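Local atomic coordinates of translation initiation factor 6 (Methanocaldococcus jannaschii, PDB entry 1G61), a protein that binds the 50S ribosomal subunit and prevents it from joining the 30S subunit to form the 70S initiation complex. Residues V139-L147 with H164-L175; G185-T193 with G210-I221. All blocks are in the same frame, centred on the assembly; numbering follows the deposited sequence.

Contact 1: V139-L147 with H164-L175; sequences VEIGTIAEL and HPLVEDDELEFL
The backbone N of Ala-145 gives Glu-171 OE1 a nearly straight hydrogen bond, 2.9 Å long with an N-H...O angle of 171°, which meets the carboxylate on its syn side, 25° out of its plane. With CG of Glu-171 anti to the backbone N (chi1 177°) and an extended chain beyond it, the carboxylate is carried from the first turn of the helix to the turn at Ile-144 to Leu-147. The other oxygen, OE2, accepts from a water that also binds Thr-143 OG1 and accepts from Glu-146 N at 2.9 Å. This type I' turn follows strand 138-141, an edge strand of a three-stranded sheet, and is thereby tied to helix 169-179, which precedes strand 183-186 of another such sheet. Beside the polar link, Ala-145 CB sits over one face of the His-164 ring, 3.9 Å from its centroid, in a CH-pi contact. The ring's rotation about CB-CG is fixed at its edge, where ND1 of His-164 accepts from Leu-166 N at 3.0 Å within the ring plane. Ile-144 spreads its branches: CG2 meets Val-167 CG2 at 3.7 Å, while CD1 reaches Leu-175 CD1 at 3.5 Å, beside Leu-119 of strand 117-120. With an alanine in place of Glu-171, Ala-145 N is likely to lose its acceptor and the water one of its partners, the turn then being held across the contact mainly by apolar packing. A carboxylate facing backbone N-H and water at the start of a helix probably favours the ionised form, although Thr-143 O, 3.4 Å from Glu-171 OE2, brings no donor.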
loop_
_atom_site.group_PDB
_atom_site.type_symbol
_atom_site.label_atom_id
_atom_site.label_comp_id
_atom_site.label_asym_id
_atom_site.label_seq_id
_atom_site.Cartn_x
_atom_site.Cartn_y
_atom_site.Cartn_z
ATOM N N VAL A 139 10.342 11.393 5.345
ATOM C CA VAL A 139 10.685 9.954 5.368
ATOM C C VAL A 139 11.511 9.652 6.592
ATOM O O VAL A 139 12.455 10.392 6.899
ATOM C CB VAL A 139 11.485 9.576 4.095
ATOM C CG1 VAL A 139 11.970 8.129 4.175
ATOM C CG2 VAL A 139 10.592 9.783 2.858
ATOM N N GLU A 140 11.145 8.612 7.338
ATOM C CA GLU A 140 11.971 8.130 8.440
ATOM C C GLU A 140 12.289 6.654 8.218
ATOM O O GLU A 140 11.527 5.930 7.544
ATOM C CB GLU A 140 11.227 8.267 9.789
ATOM C CG GLU A 140 10.864 9.712 10.100
ATOM C CD GLU A 140 12.056 10.633 10.185
ATOM O OE1 GLU A 140 13.208 10.172 10.400
ATOM O OE2 GLU A 140 11.888 11.872 10.058
ATOM N N ILE A 141 13.396 6.193 8.783
ATOM C CA ILE A 141 13.812 4.799 8.678
ATOM C C ILE A 141 13.348 4.081 9.922
ATOM O O ILE A 141 13.489 4.618 11.051
ATOM C CB ILE A 141 15.350 4.751 8.526
ATOM C CG1 ILE A 141 15.815 5.330 7.175
ATOM C CG2 ILE A 141 15.835 3.349 8.794
ATOM C CD1 ILE A 141 17.278 5.745 7.113
ATOM N N GLY A 142 12.832 2.852 9.784
ATOM C CA GLY A 142 12.528 2.118 11.027
ATOM C C GLY A 142 11.854 0.810 10.699
ATOM O O GLY A 142 11.867 0.356 9.524
ATOM N N THR A 143 11.277 0.209 11.731
ATOM C CA THR A 143 10.659 -1.119 11.672
ATOM C C THR A 143 9.224 -1.039 12.182
ATOM O O THR A 143 8.828 0.019 12.670
ATOM C CB THR A 143 11.464 -2.119 12.519
ATOM O OG1 THR A 143 11.633 -1.565 13.836
ATOM C CG2 THR A 143 12.884 -2.270 11.972
ATOM N N ILE A 144 8.486 -2.133 12.082
ATOM C CA ILE A 144 7.158 -2.284 12.664
ATOM C C ILE A 144 7.153 -3.582 13.438
ATOM O O ILE A 144 7.369 -4.623 12.803
ATOM C CB ILE A 144 6.031 -2.287 11.589
ATOM C CG1 ILE A 144 5.950 -0.993 10.816
ATOM C CG2 ILE A 144 4.691 -2.691 12.232
ATOM C CD1 ILE A 144 5.129 0.077 11.467
ATOM N N ALA A 145 6.943 -3.498 14.761
ATOM C CA ALA A 145 6.932 -4.705 15.606
ATOM C C ALA A 145 8.249 -5.434 15.370
ATOM O O ALA A 145 8.241 -6.665 15.279
ATOM C CB ALA A 145 5.733 -5.582 15.343
ATOM N N GLU A 146 9.364 -4.727 15.243
ATOM C CA GLU A 146 10.719 -5.252 15.060
ATOM C C GLU A 146 10.990 -5.770 13.656
ATOM O O GLU A 146 12.115 -6.221 13.373
ATOM C CB GLU A 146 11.064 -6.394 16.048
ATOM C CG GLU A 146 10.689 -6.055 17.499
ATOM C CD GLU A 146 11.271 -7.042 18.497
ATOM O OE1 GLU A 146 10.522 -7.936 18.976
ATOM O OE2 GLU A 146 12.467 -6.869 18.802
ATOM N N LEU A 147 10.035 -5.719 12.744
ATOM C CA LEU A 147 10.180 -6.230 11.385
ATOM C C LEU A 147 10.510 -5.150 10.381
ATOM O O LEU A 147 9.920 -4.065 10.411
ATOM C CB LEU A 147 8.864 -6.924 10.953
ATOM C CG LEU A 147 8.434 -8.073 11.905
ATOM C CD1 LEU A 147 7.021 -8.516 11.543
ATOM C CD2 LEU A 147 9.442 -9.211 11.842
ATOM N N HIS A 164 0.464 -4.381 12.627
ATOM C CA HIS A 164 0.743 -5.640 13.285
ATOM C C HIS A 164 0.342 -5.581 14.756
ATOM O O HIS A 164 0.576 -4.569 15.445
ATOM C CB HIS A 164 2.279 -5.827 13.171
ATOM C CG HIS A 164 2.796 -7.158 13.613
ATOM N ND1 HIS A 164 2.737 -7.641 14.908
ATOM C CD2 HIS A 164 3.391 -8.116 12.859
ATOM C CE1 HIS A 164 3.308 -8.858 14.918
ATOM N NE2 HIS A 164 3.709 -9.161 13.688
ATOM N N PRO A 165 -0.251 -6.668 15.253
ATOM C CA PRO A 165 -0.789 -6.650 16.633
ATOM C C PRO A 165 0.266 -6.462 17.709
ATOM O O PRO A 165 -0.136 -6.129 18.867
ATOM C CB PRO A 165 -1.493 -8.014 16.741
ATOM C CG PRO A 165 -0.891 -8.862 15.714
ATOM C CD PRO A 165 -0.470 -7.965 14.576
ATOM N N LEU A 166 1.554 -6.662 17.465
ATOM C CA LEU A 166 2.562 -6.596 18.524
ATOM C C LEU A 166 3.261 -5.258 18.581
ATOM O O LEU A 166 4.277 -5.094 19.273
ATOM C CB LEU A 166 3.600 -7.732 18.396
ATOM C CG LEU A 166 2.990 -9.127 18.603
ATOM C CD1 LEU A 166 4.067 -10.193 18.502
ATOM C CD2 LEU A 166 2.229 -9.192 19.925
ATOM N N VAL A 167 2.740 -4.250 17.912
ATOM C CA VAL A 167 3.306 -2.893 18.024
ATOM C C VAL A 167 3.017 -2.330 19.403
ATOM O O VAL A 167 1.882 -2.366 19.919
ATOM C CB VAL A 167 2.697 -1.988 16.940
ATOM C CG1 VAL A 167 3.039 -0.534 17.195
ATOM C CG2 VAL A 167 3.179 -2.385 15.565
ATOM N N GLU A 168 4.068 -1.796 20.042
ATOM C CA GLU A 168 3.915 -1.274 21.402
ATOM C C GLU A 168 3.446 0.176 21.350
ATOM O O GLU A 168 3.603 0.844 20.326
ATOM C CB GLU A 168 5.261 -1.433 22.145
ATOM C CG GLU A 168 5.624 -2.888 22.370
ATOM C CD GLU A 168 6.911 -3.197 23.067
ATOM O OE1 GLU A 168 7.460 -2.334 23.792
ATOM O OE2 GLU A 168 7.408 -4.347 22.896
ATOM N N ASP A 169 2.913 0.721 22.450
ATOM C CA ASP A 169 2.316 2.017 22.465
ATOM C C ASP A 169 3.298 3.108 22.033
ATOM O O ASP A 169 2.834 4.048 21.363
ATOM C CB ASP A 169 1.737 2.366 23.859
ATOM C CG ASP A 169 0.668 1.386 24.299
ATOM O OD1 ASP A 169 0.015 0.753 23.446
ATOM O OD2 ASP A 169 0.510 1.337 25.554
ATOM N N ASP A 170 4.565 3.034 22.407
ATOM C CA ASP A 170 5.486 4.108 22.046
ATOM C C ASP A 170 5.668 4.139 20.539
ATOM O O ASP A 170 5.767 5.241 19.951
ATOM C CB ASP A 170 6.820 3.971 22.757
ATOM C CG ASP A 170 7.395 2.589 22.638
ATOM O OD1 ASP A 170 6.821 1.703 21.970
ATOM O OD2 ASP A 170 8.452 2.394 23.259
ATOM N N GLU A 171 5.667 2.986 19.892
ATOM C CA GLU A 171 5.806 2.925 18.435
ATOM C C GLU A 171 4.525 3.370 17.762
ATOM O O GLU A 171 4.544 4.079 16.752
ATOM C CB GLU A 171 6.198 1.498 18.040
ATOM C CG GLU A 171 6.278 1.337 16.508
ATOM C CD GLU A 171 7.074 0.080 16.210
ATOM O OE1 GLU A 171 6.517 -1.026 16.241
ATOM O OE2 GLU A 171 8.307 0.208 16.013
ATOM N N LEU A 172 3.365 3.017 18.326
ATOM C CA LEU A 172 2.087 3.494 17.810
ATOM C C LEU A 172 2.023 5.034 17.848
ATOM O O LEU A 172 1.598 5.664 16.898
ATOM C CB LEU A 172 0.926 2.880 18.587
ATOM C CG LEU A 172 -0.348 2.498 17.882
ATOM C CD1 LEU A 172 -0.174 1.383 16.859
ATOM C CD2 LEU A 172 -1.366 2.068 18.919
ATOM N N GLU A 173 2.473 5.666 18.937
ATOM C CA GLU A 173 2.522 7.119 18.991
ATOM C C GLU A 173 3.452 7.698 17.942
ATOM O O GLU A 173 3.135 8.705 17.282
ATOM C CB GLU A 173 2.956 7.654 20.369
ATOM C CG GLU A 173 2.663 9.146 20.495
ATOM C CD GLU A 173 1.389 9.666 19.856
ATOM O OE1 GLU A 173 0.295 9.205 20.288
ATOM O OE2 GLU A 173 1.445 10.543 18.938
ATOM N N PHE A 174 4.617 7.117 17.702
ATOM C CA PHE A 174 5.527 7.525 16.642
ATOM C C PHE A 174 4.880 7.455 15.281
ATOM O O PHE A 174 5.015 8.385 14.485
ATOM C CB PHE A 174 6.768 6.618 16.743
ATOM C CG PHE A 174 7.681 6.764 15.523
ATOM C CD1 PHE A 174 8.553 7.827 15.338
ATOM C CD2 PHE A 174 7.623 5.790 14.538
ATOM C CE1 PHE A 174 9.354 7.908 14.203
ATOM C CE2 PHE A 174 8.432 5.887 13.417
ATOM C CZ PHE A 174 9.301 6.946 13.226
ATOM N N LEU A 175 4.208 6.337 14.977
ATOM C CA LEU A 175 3.563 6.184 13.667
ATOM C C LEU A 175 2.441 7.192 13.473
ATOM O O LEU A 175 2.232 7.784 12.421
ATOM C CB LEU A 175 3.007 4.766 13.511
ATOM C CG LEU A 175 4.112 3.690 13.512
ATOM C CD1 LEU A 175 3.494 2.296 13.660
ATOM C CD2 LEU A 175 5.054 3.763 12.316
HETATM O O HOH W 1 9.677 -1.897 15.610
#

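Contact 2: G185-T193 with G210-I221; sequences GKGTANKGT and GGDTTGPELLII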
loop_
_atom_site.group_PDB
_atom_site.type_symbol
_atom_site.label_atom_id
_atom_site.label_comp_id
_atom_site.label_asym_id
_atom_site.label_seq_id
_atom_site.Cartn_x
_atom_site.Cartn_y
_atom_site.Cartn_z
ATOM N N GLY A 185 -4.696 1.892 15.094
ATOM C CA GLY A 185 -4.916 0.682 15.923
ATOM C C GLY A 185 -4.051 -0.452 15.439
ATOM O O GLY A 185 -3.276 -0.294 14.488
ATOM N N LYS A 186 -4.234 -1.572 16.117
ATOM C CA LYS A 186 -3.443 -2.750 15.801
ATOM C C LYS A 186 -4.326 -3.970 15.742
ATOM O O LYS A 186 -5.294 -4.072 16.499
ATOM C CB LYS A 186 -2.309 -2.937 16.795
ATOM C CG LYS A 186 -2.615 -3.035 18.262
ATOM C CD LYS A 186 -1.354 -3.001 19.113
ATOM C CE LYS A 186 -1.326 -3.989 20.255
ATOM N NZ LYS A 186 -0.002 -4.167 20.974
ATOM N N GLY A 187 -4.003 -4.934 14.908
ATOM C CA GLY A 187 -4.876 -6.115 14.800
ATOM C C GLY A 187 -4.364 -7.037 13.685
ATOM O O GLY A 187 -3.288 -6.859 13.122
ATOM N N THR A 188 -5.170 -8.048 13.405
ATOM C CA THR A 188 -4.859 -8.998 12.324
ATOM C C THR A 188 -5.875 -8.894 11.193
ATOM O O THR A 188 -6.900 -8.208 11.287
ATOM C CB THR A 188 -4.797 -10.445 12.850
ATOM O OG1 THR A 188 -6.037 -10.757 13.506
ATOM C CG2 THR A 188 -3.666 -10.625 13.864
ATOM N N ALA A 189 -5.577 -9.593 10.094
ATOM C CA ALA A 189 -6.546 -9.718 9.005
ATOM C C ALA A 189 -6.488 -11.155 8.484
ATOM O O ALA A 189 -5.578 -11.902 8.856
ATOM C CB ALA A 189 -6.249 -8.705 7.918
ATOM N N ASN A 190 -7.452 -11.514 7.659
ATOM C CA ASN A 190 -7.457 -12.849 7.077
ATOM C C ASN A 190 -7.341 -13.939 8.162
ATOM O O ASN A 190 -6.629 -14.910 7.984
ATOM C CB ASN A 190 -6.383 -13.005 6.014
ATOM C CG ASN A 190 -6.782 -12.427 4.661
ATOM O OD1 ASN A 190 -7.984 -12.295 4.373
ATOM N ND2 ASN A 190 -5.799 -12.072 3.848
ATOM N N LYS A 191 -8.062 -13.804 9.237
ATOM C CA LYS A 191 -8.138 -14.825 10.283
ATOM C C LYS A 191 -6.770 -15.083 10.904
ATOM O O LYS A 191 -6.298 -16.209 11.015
ATOM C CB LYS A 191 -8.757 -16.125 9.763
ATOM C CG LYS A 191 -9.333 -17.012 10.864
ATOM C CD LYS A 191 -9.675 -18.381 10.254
ATOM C CE LYS A 191 -10.296 -19.273 11.318
ATOM N NZ LYS A 191 -10.807 -20.536 10.765
ATOM N N GLY A 192 -6.169 -13.955 11.379
ATOM C CA GLY A 192 -5.004 -14.130 12.204
ATOM C C GLY A 192 -3.694 -13.782 11.554
ATOM O O GLY A 192 -2.634 -13.843 12.179
ATOM N N THR A 193 -3.662 -13.381 10.289
ATOM C CA THR A 193 -2.419 -12.970 9.651
ATOM C C THR A 193 -1.971 -11.662 10.267
ATOM O O THR A 193 -2.765 -10.704 10.354
ATOM C CB THR A 193 -2.674 -12.857 8.128
ATOM O OG1 THR A 193 -3.008 -14.179 7.649
ATOM C CG2 THR A 193 -1.439 -12.377 7.384
ATOM N N GLY A 210 -8.853 -8.723 2.692
ATOM C CA GLY A 210 -8.855 -10.101 2.236
ATOM C C GLY A 210 -10.098 -10.845 2.735
ATOM O O GLY A 210 -10.587 -10.636 3.860
ATOM N N GLY A 211 -10.604 -11.752 1.898
ATOM C CA GLY A 211 -11.857 -12.468 2.098
ATOM C C GLY A 211 -11.919 -13.279 3.382
ATOM O O GLY A 211 -13.029 -13.568 3.901
ATOM N N ASP A 212 -10.813 -13.729 3.976
ATOM C CA ASP A 212 -10.861 -14.520 5.185
ATOM C C ASP A 212 -10.973 -13.678 6.457
ATOM O O ASP A 212 -11.073 -14.203 7.548
ATOM C CB ASP A 212 -9.605 -15.387 5.286
ATOM C CG ASP A 212 -9.574 -16.416 4.152
ATOM O OD1 ASP A 212 -10.642 -17.002 3.830
ATOM O OD2 ASP A 212 -8.467 -16.649 3.633
ATOM N N THR A 213 -10.905 -12.353 6.304
ATOM C CA THR A 213 -10.988 -11.474 7.468
ATOM C C THR A 213 -12.267 -11.725 8.246
ATOM O O THR A 213 -13.353 -11.786 7.645
ATOM C CB THR A 213 -10.874 -10.013 6.978
ATOM O OG1 THR A 213 -9.590 -9.887 6.355
ATOM C CG2 THR A 213 -10.935 -9.011 8.112
ATOM N N THR A 214 -12.161 -11.851 9.559
ATOM C CA THR A 214 -13.323 -12.132 10.383
ATOM C C THR A 214 -14.085 -10.888 10.822
ATOM O O THR A 214 -13.659 -9.734 10.663
ATOM C CB THR A 214 -12.889 -12.886 11.662
ATOM O OG1 THR A 214 -12.161 -11.945 12.465
ATOM C CG2 THR A 214 -12.010 -14.073 11.299
ATOM N N GLY A 215 -15.253 -11.059 11.429
ATOM C CA GLY A 215 -16.059 -9.947 11.975
ATOM C C GLY A 215 -15.256 -9.181 13.021
ATOM O O GLY A 215 -15.201 -7.946 12.908
ATOM N N PRO A 216 -14.677 -9.831 14.034
ATOM C CA PRO A 216 -13.917 -9.053 15.018
ATOM C C PRO A 216 -12.772 -8.307 14.387
ATOM O O PRO A 216 -12.446 -7.174 14.749
ATOM C CB PRO A 216 -13.448 -10.157 15.980
ATOM C CG PRO A 216 -14.550 -11.189 15.876
ATOM C CD PRO A 216 -14.838 -11.263 14.403
ATOM N N GLU A 217 -12.096 -8.908 13.406
ATOM C CA GLU A 217 -10.995 -8.218 12.749
ATOM C C GLU A 217 -11.497 -6.997 12.008
ATOM O O GLU A 217 -10.861 -5.929 12.035
ATOM C CB GLU A 217 -10.266 -9.142 11.747
ATOM C CG GLU A 217 -9.427 -10.217 12.432
ATOM C CD GLU A 217 -8.806 -11.210 11.445
ATOM O OE1 GLU A 217 -9.433 -11.527 10.385
ATOM O OE2 GLU A 217 -7.683 -11.680 11.751
ATOM N N LEU A 218 -12.618 -7.170 11.318
ATOM C CA LEU A 218 -13.181 -6.061 10.528
ATOM C C LEU A 218 -13.492 -4.881 11.425
ATOM O O LEU A 218 -13.265 -3.712 11.075
ATOM C CB LEU A 218 -14.393 -6.591 9.775
ATOM C CG LEU A 218 -14.794 -5.820 8.517
ATOM C CD1 LEU A 218 -13.657 -5.825 7.498
ATOM C CD2 LEU A 218 -16.070 -6.408 7.927
ATOM N N LEU A 219 -14.054 -5.146 12.610
ATOM C CA LEU A 219 -14.321 -4.039 13.514
ATOM C C LEU A 219 -13.075 -3.231 13.846
ATOM O O LEU A 219 -13.032 -2.003 13.884
ATOM C CB LEU A 219 -14.955 -4.658 14.772
ATOM C CG LEU A 219 -15.536 -3.688 15.768
ATOM C CD1 LEU A 219 -16.549 -2.775 15.095
ATOM C CD2 LEU A 219 -16.201 -4.472 16.906
ATOM N N ILE A 220 -11.987 -3.926 14.170
ATOM C CA ILE A 220 -10.720 -3.286 14.509
ATOM C C ILE A 220 -10.157 -2.543 13.310
ATOM O O ILE A 220 -9.604 -1.429 13.447
ATOM C CB ILE A 220 -9.776 -4.318 15.134
ATOM C CG1 ILE A 220 -10.266 -4.678 16.564
ATOM C CG2 ILE A 220 -8.341 -3.827 15.177
ATOM C CD1 ILE A 220 -9.752 -5.987 17.100
ATOM N N ILE A 221 -10.248 -3.115 12.102
ATOM C CA ILE A 221 -9.786 -2.429 10.887
ATOM C C ILE A 221 -10.563 -1.156 10.663
ATOM O O ILE A 221 -9.976 -0.092 10.369
ATOM C CB ILE A 221 -9.962 -3.385 9.705
ATOM C CG1 ILE A 221 -9.002 -4.573 9.836
ATOM C CG2 ILE A 221 -9.800 -2.642 8.373
ATOM C CD1 ILE A 221 -9.388 -5.770 8.965
HETATM O O HOH W 2 -8.096 -6.346 12.963
#
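Thr-188 turns OG1 between its backbone N and carbonyl carbon (chi1 56°), and Glu-217 sets CG anti to its carbonyl carbon (chi1 -72°) on an extended chain, which brings hydroxyl and carboxylate together: OG1 donates to the anti lone pair of OE2 across 2.6 Å. The same OE2 takes Gly-192 N at 2.8 Å on its syn side, 18° out of the carboxylate plane. OE1 is gripped twice as well, by Lys-191 N at 2.9 Å through its syn lone pair and, on the anti side, by Thr-214 N. Four donors thus fix the rotation of a buried carboxylate that probably remains charged at the helix N-terminus. Thr-214, the N-cap, accepts in turn from Glu-217 N through OG1, and the pair forms a capping box at the start of helix 215-225. The loop that Glu-217 holds, residues 187-193, follows strand 183-186 and closes with a G1 beta bulge in which Ala-189 is paired with two residues, Gly-192 and Thr-193; the backbone angles of Gly-192 would jam a side chain against the preceding carbonyl. Deeper in, Asn-190 N donates to Thr-213 OG1 at 3.0 Å, and that hydroxyl in turn donates a hydrogen bond to Gly-210 O, 2.8 Å away. Asn-190 OD1 receives a weak bond from Asp-212 N, while ND2 turns to Pro-13 O. At the strand end, Ile-220 CG2 presses against Lys-186 O at 3.3 Å, and a CB on Gly-187 would collide with that same methyl. Between these two regions a water donates to both Thr-188 O and Glu-217 O.

Contacts 1 and 2 lie in series along the chain, their centres about 19 Å apart and 16 and 17 Å from the centre of the molecule. Helix 169-179 of the first leads into strand 183-186 of the second. They meet where Lys-186 NZ probably hydrogen-bonds Val-167 O at 2.8 Å, with Pro-165 CD packed 3.4 Å from Gly-187 O. One plan serves both: a glutamate three residues beyond a helix N-cap reaches backbone N-H groups in the loop after a sheet strand, one for Glu-171 and two for Glu-217. In contact 1 a water joins the single backbone donor, where contact 2 adds further protein donors. Such repetition is consistent with the pseudosymmetric pentein fold of the family.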